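Local coordinates for exopolyphosphatase-related protein (Archaeoglobus fulgidus, PDB 3LLV), which probably binds NAD(P) through this Rossmann-fold TrkA-N domain, one part of a longer exopolyphosphatase-related protein that may also bind nucleic acid, at residues A90-V94 / S95-A99; D36-K39 / E40-E43. One frame throughout, in Å; residues are numbered along the deposited sequence. Where two conformers were deposited one is given.

Overall arrangement
Both contacts are short-range turns joining a helix to a strand of one parallel Rossmann sheet, but they stand at opposite kinds of junction. Interaction 2 (36-39 with 40-43) is the start of helix 39-47, just after strand 32-36; interaction 1 (90-94 with 95-99) is the end of helix 81-94. Their centres lie 22 Å apart and their nearest atoms about 13 Å, so they do not touch. Interaction 2 reaches S14 in the loop after strand 9-12, the region where Rossmann folds usually receive a dinucleotide. Interaction 1 is a structural turn that carries the chain from helix 81-94 to strand 99-103.

Interaction 1 of 2, residues A90-V94 / S95-A99; sequences ALRSV and SDVYA
R92, in the last turn of helix 81-94, reaches forward to the loop just after it and binds two of its carbonyls. Its CB leaves the backbone on the side turned from residues 95-99, and a bend at chi2 (-80°) swings the rest of the chain round to meet them. R92 CD passes 3.8 Å from S95 O. Beyond it, NE is hydrogen-bonded to G116 O. R92 NH1 donates both to S95 O and to V97 O, each at 2.9 Å, and R92 NH2 donates to V97 O at 2.8 Å. The last two bonds converge end-on upon V97 O, which lies in the guanidinium plane, and both nitrogens approach from the same face of the V97 carbonyl. S95 O is tilted from the guanidinium plane, while D96 O lies over one of its faces. Arginine suits the place because a flat group with several N-H donors can serve several carbonyls of an irregular loop. A leucine in its place would probably leave the carbonyls of S95, V97 and G116 without these donors and the loop held mainly by backbone bonds and apolar packing.

The backbone closes the turn: S95 N donates to L91 O, which also accepts from V94 N. S95 OG receives V97 N at 3.0 Å, an ST turn that a short hydroxyl side chain fits well. On the apolar side the forked end of L91 lies against the loop, CD1 3.8 Å from V97 CG1 and CD2 4.1 Å from A99 CB; L91 and V97 cross at about a right angle. These two also rest on V74 of strand 73-76, while V94 and L91 pack on Y63 of helix 60-65, so the turn is set between that helix and the strand beside 99-103.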
loop_
_atom_site.group_PDB
_atom_site.type_symbol
_atom_site.label_atom_id
_atom_site.label_comp_id
_atom_site.label_asym_id
_atom_site.label_seq_id
_atom_site.Cartn_x
_atom_site.Cartn_y
_atom_site.Cartn_z
ATOM N N ALA A 90 6.172 -7.743 -8.835
ATOM C CA ALA A 90 5.836 -9.060 -8.254
ATOM C C ALA A 90 4.319 -9.274 -8.259
ATOM O O ALA A 90 3.811 -10.324 -8.708
ATOM C CB ALA A 90 6.400 -9.208 -6.806
ATOM N N LEU A 91 3.602 -8.269 -7.763
ATOM C CA LEU A 91 2.157 -8.291 -7.745
ATOM C C LEU A 91 1.610 -8.518 -9.140
ATOM O O LEU A 91 0.801 -9.418 -9.343
ATOM C CB LEU A 91 1.599 -6.980 -7.148
ATOM C CG LEU A 91 0.072 -6.926 -7.081
ATOM C CD1 LEU A 91 -0.524 -8.033 -6.184
ATOM C CD2 LEU A 91 -0.407 -5.529 -6.613
ATOM N N ARG A 92 2.066 -7.710 -10.093
ATOM C CA ARG A 92 1.563 -7.770 -11.468
ATOM C C ARG A 92 1.867 -9.075 -12.228
ATOM O O ARG A 92 1.146 -9.438 -13.194
ATOM C CB ARG A 92 2.021 -6.522 -12.223
ATOM C CG ARG A 92 1.211 -5.310 -11.847
ATOM C CD ARG A 92 -0.138 -5.304 -12.597
ATOM N NE ARG A 92 -0.989 -4.216 -12.098
ATOM C CZ ARG A 92 -1.825 -4.311 -11.070
ATOM N NH1 ARG A 92 -1.965 -5.438 -10.387
ATOM N NH2 ARG A 92 -2.486 -3.245 -10.664
ATOM N N SER A 93 2.924 -9.763 -11.799
ATOM C CA SER A 93 3.268 -11.064 -12.370
ATOM C C SER A 93 2.220 -12.116 -11.993
ATOM O O SER A 93 2.105 -13.141 -12.660
ATOM C CB SER A 93 4.653 -11.510 -11.915
ATOM O OG SER A 93 4.592 -12.030 -10.597
ATOM N N VAL A 94 1.455 -11.840 -10.931
ATOM C CA VAL A 94 0.407 -12.738 -10.406
ATOM C C VAL A 94 -1.025 -12.269 -10.705
ATOM O O VAL A 94 -1.886 -13.104 -11.013
ATOM C CB VAL A 94 0.557 -12.927 -8.862
ATOM C CG1 VAL A 94 -0.553 -13.821 -8.285
ATOM C CG2 VAL A 94 1.943 -13.522 -8.526
ATOM N N SER A 95 -1.286 -10.959 -10.599
ATOM C CA SER A 95 -2.663 -10.482 -10.597
ATOM C C SER A 95 -2.787 -9.089 -11.181
ATOM O O SER A 95 -1.854 -8.277 -11.055
ATOM C CB SER A 95 -3.174 -10.435 -9.154
ATOM O OG SER A 95 -4.497 -9.919 -9.066
ATOM N N ASP A 96 -3.937 -8.821 -11.786
ATOM C CA ASP A 96 -4.273 -7.463 -12.224
ATOM C C ASP A 96 -4.993 -6.621 -11.151
ATOM O O ASP A 96 -5.503 -5.525 -11.456
ATOM C CB ASP A 96 -5.058 -7.492 -13.548
ATOM C CG ASP A 96 -6.500 -7.961 -13.376
ATOM O OD1 ASP A 96 -6.884 -8.364 -12.256
ATOM O OD2 ASP A 96 -7.237 -7.952 -14.398
ATOM N N VAL A 97 -5.034 -7.125 -9.911
ATOM C CA VAL A 97 -5.780 -6.452 -8.858
ATOM C C VAL A 97 -5.430 -4.953 -8.794
ATOM O O VAL A 97 -4.254 -4.572 -8.896
ATOM C CB VAL A 97 -5.594 -7.143 -7.480
ATOM C CG1 VAL A 97 -4.092 -7.194 -7.072
ATOM C CG2 VAL A 97 -6.465 -6.437 -6.419
ATOM N N TYR A 98 -6.439 -4.102 -8.660
ATOM C CA TYR A 98 -6.204 -2.659 -8.661
ATOM C C TYR A 98 -5.162 -2.261 -7.599
ATOM O O TYR A 98 -5.251 -2.714 -6.446
ATOM C CB TYR A 98 -7.529 -1.995 -8.366
ATOM C CG TYR A 98 -7.587 -0.530 -8.670
ATOM C CD1 TYR A 98 -8.030 -0.081 -9.907
ATOM C CD2 TYR A 98 -7.229 0.416 -7.708
ATOM C CE1 TYR A 98 -8.107 1.262 -10.192
ATOM C CE2 TYR A 98 -7.333 1.789 -7.984
ATOM C CZ TYR A 98 -7.762 2.189 -9.232
ATOM O OH TYR A 98 -7.855 3.546 -9.530
ATOM N N ALA A 99 -4.164 -1.466 -8.006
ATOM C CA ALA A 99 -3.074 -1.071 -7.098
ATOM C C ALA A 99 -2.866 0.428 -7.111
ATOM O O ALA A 99 -2.887 1.067 -8.182
ATOM C CB ALA A 99 -1.771 -1.780 -7.455
#

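Interaction 2 of 2, residues D36-K39 / E40-E43; sequences DKSK and EKIE
S38 turns its OG away from its own backbone N, with chi1 at 167°, which places the hydroxyl at the open N-terminal end of helix 39-47, within reach of K41 N. K41 chi1 (-73°) keeps CG on the side of its backbone N, and the lysine chain therefore runs back past the same hydroxyl, K41 CB and CG each 3.5 Å from S38 OG. The capping bond from K41 N to S38 OG is 3.1 Å long and nearly straight, with 169° at the hydrogen. Serine suits this N-cap because its oxygen sits one bond beyond CB, close enough to take up an amide that has no earlier turn of helix to serve it.

The regular helical bonds begin at once: I42 N donates to S38 O at 3.0 Å and E43 N to K39 O at 2.9 Å. On the outer surface K39 and E43, one turn apart, lie side by side and point the same way. Their salt bridge, K39 NZ to E43 OE2, is a weak one at 3.3 Å, and the methylenes of K39 run beside the glutamate, with CG as near to OE2 as NZ is. Long, flexible charged chains suit this outer side of the helix. I42 faces inward instead: its CD1 lies 3.8 Å from D36 CB, and the beta-branched side chain also packs on A52 and I54 of strand 51-54.

Ahead of the cap, D36 OD2 accepts from S38 N at 2.8 Å, the donor coming in on the anti side of the carboxylate, which makes an Asx turn. D36 OD1 accepts from S14 N in the loop after strand 9-12. An acidic residue at the end of the second strand commonly binds the adenosine ribose in NAD-binding Rossmann folds; the place of D36 is consistent with that role, which is inferred from the fold.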
loop_
_atom_site.group_PDB
_atom_site.type_symbol
_atom_site.label_atom_id
_atom_site.label_comp_id
_atom_site.label_asym_id
_atom_site.label_seq_id
_atom_site.Cartn_x
_atom_site.Cartn_y
_atom_site.Cartn_z
ATOM N N ASP A 36 4.002 -6.583 5.705
ATOM C CA ASP A 36 5.323 -5.959 5.857
ATOM C C ASP A 36 6.321 -7.055 6.207
ATOM O O ASP A 36 5.944 -8.069 6.788
ATOM C CB ASP A 36 5.298 -4.911 6.976
ATOM C CG ASP A 36 6.456 -3.893 6.878
ATOM O OD1 ASP A 36 6.284 -2.836 6.234
ATOM O OD2 ASP A 36 7.526 -4.120 7.476
ATOM N N LYS A 37 7.590 -6.843 5.861
ATOM C CA LYS A 37 8.653 -7.770 6.234
ATOM C C LYS A 37 9.036 -7.642 7.717
ATOM O O LYS A 37 9.663 -8.550 8.260
ATOM C CB LYS A 37 9.883 -7.593 5.332
ATOM N N SER A 38 8.648 -6.544 8.373
ATOM C CA SER A 38 9.028 -6.311 9.780
ATOM C C SER A 38 8.196 -7.098 10.803
ATOM O O SER A 38 7.019 -6.790 11.024
ATOM C CB SER A 38 8.978 -4.813 10.114
ATOM O OG SER A 38 9.051 -4.581 11.516
ATOM N N LYS A 39 8.831 -8.086 11.441
ATOM C CA LYS A 39 8.266 -8.828 12.568
ATOM C C LYS A 39 7.698 -7.877 13.631
ATOM O O LYS A 39 6.561 -8.035 14.079
ATOM C CB LYS A 39 9.349 -9.754 13.157
ATOM C CG LYS A 39 8.923 -10.871 14.116
ATOM C CD LYS A 39 10.158 -11.723 14.460
ATOM C CE LYS A 39 9.847 -13.183 14.811
ATOM N NZ LYS A 39 9.419 -13.391 16.227
ATOM N N GLU A 40 8.478 -6.866 14.012
ATOM C CA GLU A 40 8.093 -5.987 15.114
ATOM C C GLU A 40 6.855 -5.141 14.800
ATOM O O GLU A 40 5.931 -5.041 15.616
ATOM C CB GLU A 40 9.290 -5.128 15.555
ATOM C CG GLU A 40 9.002 -4.119 16.667
ATOM C CD GLU A 40 9.002 -4.707 18.074
ATOM O OE1 GLU A 40 9.455 -4.002 19.001
ATOM O OE2 GLU A 40 8.536 -5.858 18.264
ATOM N N LYS A 41 6.827 -4.543 13.608
ATOM C CA LYS A 41 5.708 -3.707 13.230
ATOM C C LYS A 41 4.436 -4.528 13.043
ATOM O O LYS A 41 3.347 -4.066 13.392
ATOM C CB LYS A 41 6.034 -2.915 11.961
ATOM C CG LYS A 41 7.010 -1.780 12.175
ATOM C CD LYS A 41 7.297 -1.058 10.844
ATOM C CE LYS A 41 8.382 0.018 10.970
ATOM N NZ LYS A 41 9.704 -0.537 11.356
ATOM N N ILE A 42 4.577 -5.723 12.470
ATOM C CA ILE A 42 3.420 -6.591 12.206
ATOM C C ILE A 42 2.860 -7.120 13.525
ATOM O O ILE A 42 1.657 -7.037 13.788
ATOM C CB ILE A 42 3.761 -7.739 11.214
ATOM C CG1 ILE A 42 3.868 -7.205 9.770
ATOM C CG2 ILE A 42 2.717 -8.881 11.291
ATOM C CD1 ILE A 42 2.626 -6.409 9.259
ATOM N N GLU A 43 3.748 -7.607 14.379
ATOM C CA GLU A 43 3.338 -8.057 15.717
ATOM C C GLU A 43 2.618 -6.976 16.548
ATOM O O GLU A 43 1.658 -7.293 17.261
ATOM C CB GLU A 43 4.508 -8.697 16.479
ATOM C CG GLU A 43 4.885 -10.102 15.946
ATOM C CD GLU A 43 6.067 -10.752 16.672
ATOM O OE1 GLU A 43 6.549 -10.203 17.689
ATOM O OE2 GLU A 43 6.520 -11.830 16.223
#